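Local coordinates for protein decapping nuclease RAI1 (Candida albicans, PDB 5BUD) that removes the NAD cap and other 5' caps from RNA with the help of divalent metal ions, and binds and stimulates the exoribonuclease RAT1, at residues Y47-D50 against S51-D54; I251-N254 against N255-V259; T365-E368 against T369-L373. All coordinates share one frame; numbering follows the deposited sequence.

Contact 1 of 3, residues Y47-D50 against S51-D54; sequences YLPD and STID
The carbonyl oxygen of D50 receives the amide of D54 in a short bond, N to O 2.7 Å, the second bond of this helical kind at the start of helix 50-54. One residue earlier, the carbonyl of P49 makes the first. The I53 N reaches P49 O at 3.1 Å with an N-H...O angle of 161°, the donor lying in the carbonyl plane. The T52 N, at 2.9 Å from that same P49 O, is bent to 121° and adds only a weak second bond.

Around these bonds the side chains fold back over the turn. With OG1 of T52 turned beside its own backbone N (chi1 -37°), the hydroxyl is brought over the proline ring, where it sits 3.4 Å from P49 CD. S51 OG approaches the same ring at P49 CB. On the inner side, the branch of L48 meets I53 at about a right angle, its CG 3.8 Å from I53 CG1. The tip of I53, CD1, is shared between the carbonyl oxygen of L48 and D50 OD1, 3.9 Å from the latter. The D50 carboxylate thus skirts the isoleucine on the exposed side of the turn, whereas L48 is buried, resting on F174 and A178 of helix 158-178 and, together with I53, on V294 of strand 291-298.

Further back, the P49 ring lays its CD against one face of the Y47 ring, near the rim. Y47 in turn meets W184 with its ring and gives its carbonyl to R195. The whole is a helix N-terminus with proline at the N-cap, where a loop leaving strand 45-46 turns into a short surface helix of the RAI1 nuclease fold.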
ATOM      1  N   TYR A  47       6.579   3.185  19.630  1.00 22.83           N
ATOM      2  CA  TYR A  47       7.127   3.077  20.986  1.00 26.36           C
ATOM      3  C   TYR A  47       7.042   1.646  21.512  1.00 26.29           C
ATOM      4  O   TYR A  47       5.960   1.165  21.883  1.00 24.94           O
ATOM      5  CB  TYR A  47       6.414   4.045  21.954  1.00 30.13           C
ATOM      6  CG  TYR A  47       7.092   4.111  23.310  1.00 31.37           C
ATOM      7  CD1 TYR A  47       6.541   3.489  24.419  1.00 34.53           C
ATOM      8  CD2 TYR A  47       8.313   4.755  23.458  1.00 34.46           C
ATOM      9  CE1 TYR A  47       7.162   3.545  25.658  1.00 35.29           C
ATOM     10  CE2 TYR A  47       8.954   4.801  24.684  1.00 36.44           C
ATOM     11  CZ  TYR A  47       8.373   4.191  25.778  1.00 36.31           C
ATOM     12  OH  TYR A  47       9.014   4.221  27.001  1.00 42.81           O
ATOM     13  N   LEU A  48       8.188   0.950  21.522  1.00 25.35           N
ATOM     14  CA  LEU A  48       8.241  -0.441  21.967  1.00 25.53           C
ATOM     15  C   LEU A  48       9.636  -0.769  22.555  1.00 29.54           C
ATOM     16  O   LEU A  48      10.537  -1.192  21.826  1.00 25.02           O
ATOM     17  CB  LEU A  48       7.925  -1.382  20.805  1.00 26.30           C
ATOM     18  CG  LEU A  48       7.755  -2.841  21.190  1.00 24.59           C
ATOM     19  CD1 LEU A  48       6.729  -2.971  22.305  1.00 25.85           C
ATOM     20  CD2 LEU A  48       7.354  -3.662  19.971  1.00 25.59           C
ATOM     21  N   PRO A  49       9.829  -0.485  23.851  1.00 33.38           N
ATOM     22  CA  PRO A  49      11.113  -0.745  24.528  1.00 35.25           C
ATOM     23  C   PRO A  49      11.418  -2.241  24.656  1.00 35.10           C
ATOM     24  O   PRO A  49      10.512  -3.052  24.843  1.00 32.30           O
ATOM     25  CB  PRO A  49      10.908  -0.149  25.931  1.00 35.49           C
ATOM     26  CG  PRO A  49       9.687   0.731  25.836  1.00 36.98           C
ATOM     27  CD  PRO A  49       8.838   0.133  24.751  1.00 35.03           C
ATOM     28  N   ASP A  50      12.695  -2.586  24.609  1.00 39.00           N
ATOM     29  CA  ASP A  50      13.133  -3.974  24.812  1.00 40.45           C
ATOM     30  C   ASP A  50      12.563  -4.609  26.055  1.00 39.82           C
ATOM     31  O   ASP A  50      12.198  -5.775  26.034  1.00 34.64           O
ATOM     32  CB  ASP A  50      14.640  -4.034  24.876  1.00 40.40           C
ATOM     33  CG  ASP A  50      15.267  -3.812  23.540  1.00 41.87           C
ATOM     34  OD1 ASP A  50      14.527  -3.801  22.534  1.00 41.44           O
ATOM     35  OD2 ASP A  50      16.493  -3.643  23.498  1.00 47.15           O
ATOM     36  N   SER A  51      12.479  -3.834  27.131  1.00 41.47           N
ATOM     37  CA  SER A  51      11.988  -4.354  28.390  1.00 44.42           C
ATOM     38  C   SER A  51      10.590  -4.910  28.212  1.00 45.84           C
ATOM     39  O   SER A  51      10.263  -5.976  28.752  1.00 46.72           O
ATOM     40  CB  SER A  51      12.024  -3.271  29.491  1.00 46.72           C
ATOM     41  OG  SER A  51      11.228  -2.139  29.178  1.00 48.20           O
ATOM     42  N   THR A  52       9.766  -4.198  27.440  1.00 43.87           N
ATOM     43  CA  THR A  52       8.429  -4.677  27.112  1.00 44.04           C
ATOM     44  C   THR A  52       8.507  -5.928  26.243  1.00 39.27           C
ATOM     45  O   THR A  52       7.778  -6.896  26.464  1.00 41.30           O
ATOM     46  CB  THR A  52       7.616  -3.597  26.370  1.00 47.90           C
ATOM     47  OG1 THR A  52       7.934  -2.313  26.908  1.00 55.58           O
ATOM     48  CG2 THR A  52       6.140  -3.847  26.522  1.00 50.05           C
ATOM     49  N   ILE A  53       9.394  -5.915  25.256  1.00 38.46           N
ATOM     50  CA  ILE A  53       9.560  -7.072  24.376  1.00 37.01           C
ATOM     51  C   ILE A  53       9.962  -8.303  25.196  1.00 38.48           C
ATOM     52  O   ILE A  53       9.533  -9.423  24.910  1.00 37.07           O
ATOM     53  CB  ILE A  53      10.582  -6.787  23.248  1.00 35.83           C
ATOM     54  CG1 ILE A  53       9.982  -5.785  22.261  1.00 34.28           C
ATOM     55  CG2 ILE A  53      10.931  -8.069  22.481  1.00 36.73           C
ATOM     56  CD1 ILE A  53      10.990  -5.033  21.431  1.00 33.26           C
ATOM     57  N   ASP A  54      10.767  -8.080  26.230  1.00 40.16           N
ATOM     58  CA  ASP A  54      11.235  -9.166  27.080  1.00 42.22           C
ATOM     59  C   ASP A  54      10.135  -9.866  27.841  1.00 42.06           C
ATOM     60  O   ASP A  54      10.287 -11.032  28.164  1.00 42.78           O
ATOM     61  CB  ASP A  54      12.328  -8.672  28.035  1.00 46.17           C
ATOM     62  CG  ASP A  54      13.676  -8.545  27.342  1.00 49.67           C
ATOM     63  OD1 ASP A  54      13.744  -8.855  26.133  1.00 53.68           O
ATOM     64  OD2 ASP A  54      14.663  -8.149  27.994  1.00 54.28           O
TER

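Contact 2 of 3, residues I251-N254 against N255-V259; sequences IIEN and NSQVV. With nucleotides of chain C.
Q257 and N254 meet at the start of helix 255-275, where N254 is the N-cap. The oxygen of its side chain, OD1, accepts the backbone N-H of Q257 at an N to O distance of 3.1 Å, the donor tilted 17° from the plane of that carbonyl. The group can reach there because CG of N254 stands between the backbone N and the carbonyl carbon (chi1 48°), folding the amide back over the first turn. The N254 carbonyl oxygen takes V258 N at 3.1 Å as a regular helical bond, and Q257 N more weakly.

The tight part lies behind this cap. Q257, the buried residue of the contact, runs its side chain back under the incoming loop, so that its amide nitrogen NE2 comes 2.9 Å from I251 O in a weak, bent bond. The ribose of U4 in the bound RNA, chain C, borders this same side chain. E253 lies alongside it, pointing the same way, with CB 3.3 Å from Q257 OE1. The I252 side chain slides past Q257 in the opposite sense, its CG2 3.5 Å from Q257 CB, and crosses V258 at about a right angle, the two CG2 methyls 3.8 Å apart. The amides of N254 and Q257 stand almost perpendicular, at 87°. One cost of the turn is the backbone N of N254, which is buried without a partner.

The looser part is formed by residues that are largely exposed. S256 sets its CB against N254 OD1, and the E253 carboxylate leads away to a salt bridge with R250. I251 and I252 lean on F284 of strand 279-285, I251 also bonding through its backbone to R285, while V258 touches N309 and T312: the segment carries strand 243-250 into helix 255-275.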
ATOM      1  N   ILE A 251       9.551 -16.093  13.266  1.00 29.91           N
ATOM      2  CA  ILE A 251      11.010 -16.291  13.416  1.00 33.83           C
ATOM      3  C   ILE A 251      11.480 -17.310  12.351  1.00 35.11           C
ATOM      4  O   ILE A 251      10.708 -18.151  11.887  1.00 34.89           O
ATOM      5  CB  ILE A 251      11.437 -16.707  14.869  1.00 36.49           C
ATOM      6  CG1 ILE A 251      10.499 -17.731  15.510  1.00 39.29           C
ATOM      7  CG2 ILE A 251      11.430 -15.526  15.805  1.00 37.26           C
ATOM      8  CD1 ILE A 251      10.338 -19.019  14.731  1.00 42.67           C
ATOM      9  N   ILE A 252      12.723 -17.178  11.907  1.00 42.59           N
ATOM     10  CA  ILE A 252      13.217 -17.943  10.750  1.00 43.46           C
ATOM     11  C   ILE A 252      14.059 -19.146  11.204  1.00 46.32           C
ATOM     12  O   ILE A 252      14.956 -18.992  12.025  1.00 42.14           O
ATOM     13  CB  ILE A 252      14.009 -17.018   9.808  1.00 45.62           C
ATOM     14  CG1 ILE A 252      13.078 -15.930   9.247  1.00 45.88           C
ATOM     15  CG2 ILE A 252      14.614 -17.820   8.660  1.00 45.05           C
ATOM     16  CD1 ILE A 252      13.770 -14.623   8.953  1.00 44.01           C
ATOM     17  N   GLU A 253      13.764 -20.330  10.655  1.00 50.60           N
ATOM     18  CA  GLU A 253      14.330 -21.604  11.155  1.00 55.19           C
ATOM     19  C   GLU A 253      15.045 -22.478  10.121  1.00 56.74           C
ATOM     20  O   GLU A 253      15.843 -23.325  10.502  1.00 50.61           O
ATOM     21  CB  GLU A 253      13.248 -22.455  11.815  1.00 54.61           C
ATOM     22  CG  GLU A 253      12.450 -21.712  12.873  1.00 59.03           C
ATOM     23  CD  GLU A 253      11.913 -22.618  13.962  1.00 59.63           C
ATOM     24  OE1 GLU A 253      11.301 -23.653  13.622  1.00 62.92           O
ATOM     25  OE2 GLU A 253      12.081 -22.284  15.153  1.00 59.79           O
ATOM     26  N   ASN A 254      14.728 -22.322   8.838  1.00 58.79           N
ATOM     27  CA  ASN A 254      15.501 -22.968   7.774  1.00 61.41           C
ATOM     28  C   ASN A 254      15.657 -22.070   6.544  1.00 61.83           C
ATOM     29  O   ASN A 254      15.124 -20.953   6.516  1.00 61.20           O
ATOM     30  CB  ASN A 254      14.903 -24.342   7.407  1.00 61.89           C
ATOM     31  CG  ASN A 254      13.397 -24.306   7.181  1.00 60.38           C
ATOM     32  OD1 ASN A 254      12.888 -23.537   6.366  1.00 56.06           O
ATOM     33  ND2 ASN A 254      12.677 -25.176   7.882  1.00 62.60           N
ATOM     34  N   ASN A 255      16.409 -22.554   5.553  1.00 55.96           N
ATOM     35  CA  ASN A 255      16.629 -21.841   4.288  1.00 55.26           C
ATOM     36  C   ASN A 255      15.347 -21.668   3.473  1.00 53.59           C
ATOM     37  O   ASN A 255      15.251 -20.776   2.612  1.00 49.71           O
ATOM     38  CB  ASN A 255      17.726 -22.549   3.449  1.00 59.31           C
ATOM     39  CG  ASN A 255      17.634 -22.245   1.953  1.00 61.03           C
ATOM     40  OD1 ASN A 255      16.761 -22.773   1.249  1.00 65.88           O
ATOM     41  ND2 ASN A 255      18.548 -21.414   1.457  1.00 58.93           N
ATOM     42  N   SER A 256      14.352 -22.511   3.733  1.00 51.14           N
ATOM     43  CA  SER A 256      13.047 -22.304   3.103  1.00 48.61           C
ATOM     44  C   SER A 256      12.467 -20.988   3.606  1.00 43.91           C
ATOM     45  O   SER A 256      11.906 -20.188   2.820  1.00 38.32           O
ATOM     46  CB  SER A 256      12.091 -23.446   3.414  1.00 48.79           C
ATOM     47  OG  SER A 256      11.178 -23.592   2.352  1.00 52.19           O
ATOM     48  N   GLN A 257      12.649 -20.761   4.909  1.00 41.71           N
ATOM     49  CA  GLN A 257      12.106 -19.582   5.578  1.00 40.07           C
ATOM     50  C   GLN A 257      12.881 -18.340   5.167  1.00 36.68           C
ATOM     51  O   GLN A 257      12.305 -17.258   5.047  1.00 33.69           O
ATOM     52  CB  GLN A 257      12.089 -19.764   7.104  1.00 42.68           C
ATOM     53  CG  GLN A 257      11.355 -21.030   7.540  1.00 48.97           C
ATOM     54  CD  GLN A 257      11.039 -21.141   9.030  1.00 50.97           C
ATOM     55  OE1 GLN A 257      10.884 -22.255   9.544  1.00 54.77           O
ATOM     56  NE2 GLN A 257      10.884 -20.004   9.722  1.00 55.52           N
ATOM     57  N   VAL A 258      14.177 -18.501   4.911  1.00 31.30           N
ATOM     58  CA  VAL A 258      14.984 -17.408   4.401  1.00 30.60           C
ATOM     59  C   VAL A 258      14.533 -16.891   3.029  1.00 28.14           C
ATOM     60  O   VAL A 258      14.498 -15.667   2.832  1.00 26.74           O
ATOM     61  CB  VAL A 258      16.477 -17.807   4.330  1.00 29.91           C
ATOM     62  CG1 VAL A 258      17.270 -16.762   3.593  1.00 30.70           C
ATOM     63  CG2 VAL A 258      17.025 -17.994   5.724  1.00 29.72           C
ATOM     64  N   VAL A 259      14.196 -17.775   2.078  1.00 26.02           N
ATOM     65  CA  VAL A 259      13.753 -17.274   0.769  1.00 27.96           C
ATOM     66  C   VAL A 259      12.362 -16.652   0.857  1.00 25.99           C
ATOM     67  O   VAL A 259      12.101 -15.643   0.217  1.00 24.00           O
ATOM     68  CB  VAL A 259      13.913 -18.239  -0.457  1.00 32.56           C
ATOM     69  CG1 VAL A 259      14.763 -19.460  -0.130  1.00 35.88           C
ATOM     70  CG2 VAL A 259      12.578 -18.627  -1.082  1.00 31.96           C
TER
ATOM     71  P     U C   4       3.390 -19.962   9.374  1.00 39.02           P
ATOM     72  OP1   U C   4       2.904 -21.264   9.902  1.00 40.68           O
ATOM     73  OP2   U C   4       3.456 -18.781  10.254  1.00 44.08           O
ATOM     74  O5'   U C   4       4.826 -20.204   8.737  1.00 48.16           O
ATOM     75  C5'   U C   4       5.069 -21.366   7.927  1.00 58.84           C
ATOM     76  C4'   U C   4       6.405 -21.949   8.299  1.00 65.49           C
ATOM     77  O4'   U C   4       6.921 -22.740   7.197  1.00 68.66           O
ATOM     78  C3'   U C   4       7.467 -20.889   8.484  1.00 68.06           C
ATOM     79  O3'   U C   4       8.530 -21.465   9.225  1.00 70.05           O
ATOM     80  C2'   U C   4       7.762 -20.532   7.032  1.00 70.93           C
ATOM     81  O2'   U C   4       8.925 -19.760   6.805  1.00 79.47           O
ATOM     82  C1'   U C   4       7.745 -21.922   6.378  1.00 71.76           C
ATOM     83  N1    U C   4       7.199 -21.941   5.010  1.00 68.53           N
ATOM     84  C2    U C   4       7.513 -20.883   4.177  1.00 63.46           C
ATOM     85  O2    U C   4       8.215 -19.949   4.526  1.00 53.83           O
ATOM     86  N3    U C   4       6.966 -20.956   2.920  1.00 68.06           N
ATOM     87  C4    U C   4       6.158 -21.953   2.417  1.00 72.10           C
ATOM     88  O4    U C   4       5.745 -21.872   1.259  1.00 74.75           O
ATOM     89  C5    U C   4       5.879 -23.013   3.338  1.00 74.29           C
ATOM     90  C6    U C   4       6.396 -22.972   4.573  1.00 73.59           C
TER

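Contact 3 of 3, residues T365-E368 against T369-L373; sequences TDSE and TNEKL
The carbonyl oxygen of D366 accepts two amides at the start of helix 367-377, with D366 itself in the N-cap position. The amide of N370 approaches it almost straight, N to O 2.9 Å with an N-H...O angle of 171°, and T369 N gives a weaker, bent bond at 3.0 Å. The next two helical bonds follow: E371 N to S367 O at 2.9 Å, and K372 N to E368 O at 3.0 Å, the latter donor tilted 33° from the carbonyl plane.

Although D366 caps by position, its side chain makes no capping bond: OD1 instead looks toward the hydroxyl of T369 and, over a long and weak ion pair, toward R350. The two branches of T369 part company. OG1 is turned to the aspartate; with OG1 beside the backbone N (chi1 -62°), CG2 falls anti to that N and packs obliquely on T365 CB at 3.9 Å.

T365 and T369 together rest on Y124 of strand 121-128, where L373 also lies. N370 OD1 is hydrogen-bonded to S348 and R374. On the exposed flank K372 bends at chi3, bringing its aliphatic chain back along the E368 carbonyl, so that its CE comes to 3.3 Å from the carbonyl oxygen of E368.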
ATOM      1  N   THR A 365     -12.974  -0.214 -22.126  1.00 31.24           N
ATOM      2  CA  THR A 365     -14.127  -0.754 -21.438  1.00 32.80           C
ATOM      3  C   THR A 365     -15.409  -0.587 -22.275  1.00 34.93           C
ATOM      4  O   THR A 365     -15.460   0.172 -23.243  1.00 31.05           O
ATOM      5  CB  THR A 365     -14.389  -0.059 -20.094  1.00 35.81           C
ATOM      6  OG1 THR A 365     -14.765   1.307 -20.333  1.00 38.73           O
ATOM      7  CG2 THR A 365     -13.153  -0.116 -19.190  1.00 35.67           C
ATOM      8  N   ASP A 366     -16.432  -1.297 -21.824  1.00 37.39           N
ATOM      9  CA  ASP A 366     -17.810  -1.174 -22.300  1.00 42.91           C
ATOM     10  C   ASP A 366     -18.362   0.222 -21.905  1.00 41.40           C
ATOM     11  O   ASP A 366     -17.980   0.799 -20.848  1.00 34.60           O
ATOM     12  CB  ASP A 366     -18.688  -2.278 -21.663  1.00 47.75           C
ATOM     13  CG  ASP A 366     -17.867  -3.478 -21.100  1.00 55.63           C
ATOM     14  OD1 ASP A 366     -16.812  -3.290 -20.411  1.00 56.53           O
ATOM     15  OD2 ASP A 366     -18.304  -4.625 -21.325  1.00 62.63           O
ATOM     16  N   SER A 367     -19.239   0.769 -22.750  1.00 39.19           N
ATOM     17  CA  SER A 367     -19.868   2.069 -22.471  1.00 40.42           C
ATOM     18  C   SER A 367     -20.460   2.134 -21.066  1.00 38.63           C
ATOM     19  O   SER A 367     -20.258   3.117 -20.362  1.00 44.28           O
ATOM     20  CB  SER A 367     -20.943   2.405 -23.515  1.00 44.91           C
ATOM     21  OG  SER A 367     -21.449   3.724 -23.315  1.00 46.47           O
ATOM     22  N   GLU A 368     -21.154   1.082 -20.645  1.00 37.82           N
ATOM     23  CA  GLU A 368     -21.840   1.059 -19.344  1.00 40.20           C
ATOM     24  C   GLU A 368     -20.831   1.140 -18.172  1.00 38.91           C
ATOM     25  O   GLU A 368     -21.099   1.740 -17.124  1.00 34.46           O
ATOM     26  CB  GLU A 368     -22.691  -0.218 -19.205  1.00 44.30           C
ATOM     27  CG  GLU A 368     -23.916  -0.307 -20.123  1.00 50.47           C
ATOM     28  CD  GLU A 368     -23.608  -0.485 -21.614  1.00 56.03           C
ATOM     29  OE1 GLU A 368     -22.491  -0.941 -21.992  1.00 55.57           O
ATOM     30  OE2 GLU A 368     -24.511  -0.159 -22.428  1.00 58.33           O
ATOM     31  N   THR A 369     -19.674   0.516 -18.364  1.00 36.21           N
ATOM     32  CA  THR A 369     -18.588   0.524 -17.371  1.00 35.49           C
ATOM     33  C   THR A 369     -17.959   1.910 -17.303  1.00 32.71           C
ATOM     34  O   THR A 369     -17.763   2.449 -16.215  1.00 31.11           O
ATOM     35  CB  THR A 369     -17.537  -0.544 -17.731  1.00 35.99           C
ATOM     36  OG1 THR A 369     -18.169  -1.833 -17.693  1.00 34.71           O
ATOM     37  CG2 THR A 369     -16.378  -0.518 -16.759  1.00 36.84           C
ATOM     38  N   ASN A 370     -17.696   2.503 -18.466  1.00 33.12           N
ATOM     39  CA  ASN A 370     -17.192   3.869 -18.529  1.00 35.89           C
ATOM     40  C   ASN A 370     -18.112   4.849 -17.811  1.00 37.62           C
ATOM     41  O   ASN A 370     -17.647   5.680 -17.010  1.00 32.63           O
ATOM     42  CB  ASN A 370     -16.979   4.300 -19.971  1.00 36.87           C
ATOM     43  CG  ASN A 370     -16.610   5.766 -20.092  1.00 38.11           C
ATOM     44  OD1 ASN A 370     -15.489   6.163 -19.787  1.00 37.46           O
ATOM     45  ND2 ASN A 370     -17.558   6.583 -20.554  1.00 40.29           N
ATOM     46  N   GLU A 371     -19.415   4.737 -18.090  1.00 37.56           N
ATOM     47  CA  GLU A 371     -20.424   5.557 -17.406  1.00 39.93           C
ATOM     48  C   GLU A 371     -20.398   5.369 -15.902  1.00 35.06           C
ATOM     49  O   GLU A 371     -20.427   6.358 -15.176  1.00 39.45           O
ATOM     50  CB  GLU A 371     -21.859   5.301 -17.922  1.00 44.62           C
ATOM     51  CG  GLU A 371     -22.457   6.485 -18.667  1.00 50.90           C
ATOM     52  CD  GLU A 371     -21.712   6.818 -19.940  1.00 52.97           C
ATOM     53  OE1 GLU A 371     -21.718   7.997 -20.341  1.00 52.71           O
ATOM     54  OE2 GLU A 371     -21.117   5.899 -20.543  1.00 62.86           O
ATOM     55  N   LYS A 372     -20.362   4.132 -15.421  1.00 32.22           N
ATOM     56  CA  LYS A 372     -20.294   3.920 -13.974  1.00 34.64           C
ATOM     57  C   LYS A 372     -19.041   4.562 -13.387  1.00 31.32           C
ATOM     58  O   LYS A 372     -19.093   5.173 -12.319  1.00 28.05           O
ATOM     59  CB  LYS A 372     -20.332   2.440 -13.605  1.00 38.04           C
ATOM     60  CG  LYS A 372     -21.717   1.830 -13.716  1.00 42.30           C
ATOM     61  CD  LYS A 372     -21.700   0.338 -13.419  1.00 45.92           C
ATOM     62  CE  LYS A 372     -21.324  -0.480 -14.644  1.00 50.49           C
ATOM     63  NZ  LYS A 372     -21.555  -1.933 -14.396  1.00 54.95           N
ATOM     64  N   LEU A 373     -17.921   4.409 -14.091  1.00 30.28           N
ATOM     65  CA  LEU A 373     -16.648   4.901 -13.577  1.00 30.30           C
ATOM     66  C   LEU A 373     -16.711   6.413 -13.395  1.00 29.72           C
ATOM     67  O   LEU A 373     -16.266   6.968 -12.366  1.00 28.93           O
ATOM     68  CB  LEU A 373     -15.490   4.495 -14.499  1.00 28.92           C
ATOM     69  CG  LEU A 373     -15.053   3.021 -14.326  1.00 30.69           C
ATOM     70  CD1 LEU A 373     -14.083   2.597 -15.407  1.00 29.81           C
ATOM     71  CD2 LEU A 373     -14.470   2.770 -12.936  1.00 31.16           C
TER

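Overall arrangement
All three contacts are helix starts, each the point where a strand or its following loop turns into a helix, and all lie within the RAI1-type PD-(D/E)XK nuclease. They come along the chain in the order 1, 2, 3. Contacts 1 and 2 are about 25 Å apart between centres and about 10 Å between nearest atoms; contact 2 borders the bound RNA, and the side chain of L48 in contact 1 is about 13 Å from a manganese ion. Contact 3 lies across the chain's centre, about 52 and 47 Å from them between centres, far from the metal and RNA sites. The three starts differ in capping: only N254 makes a side-chain capping bond.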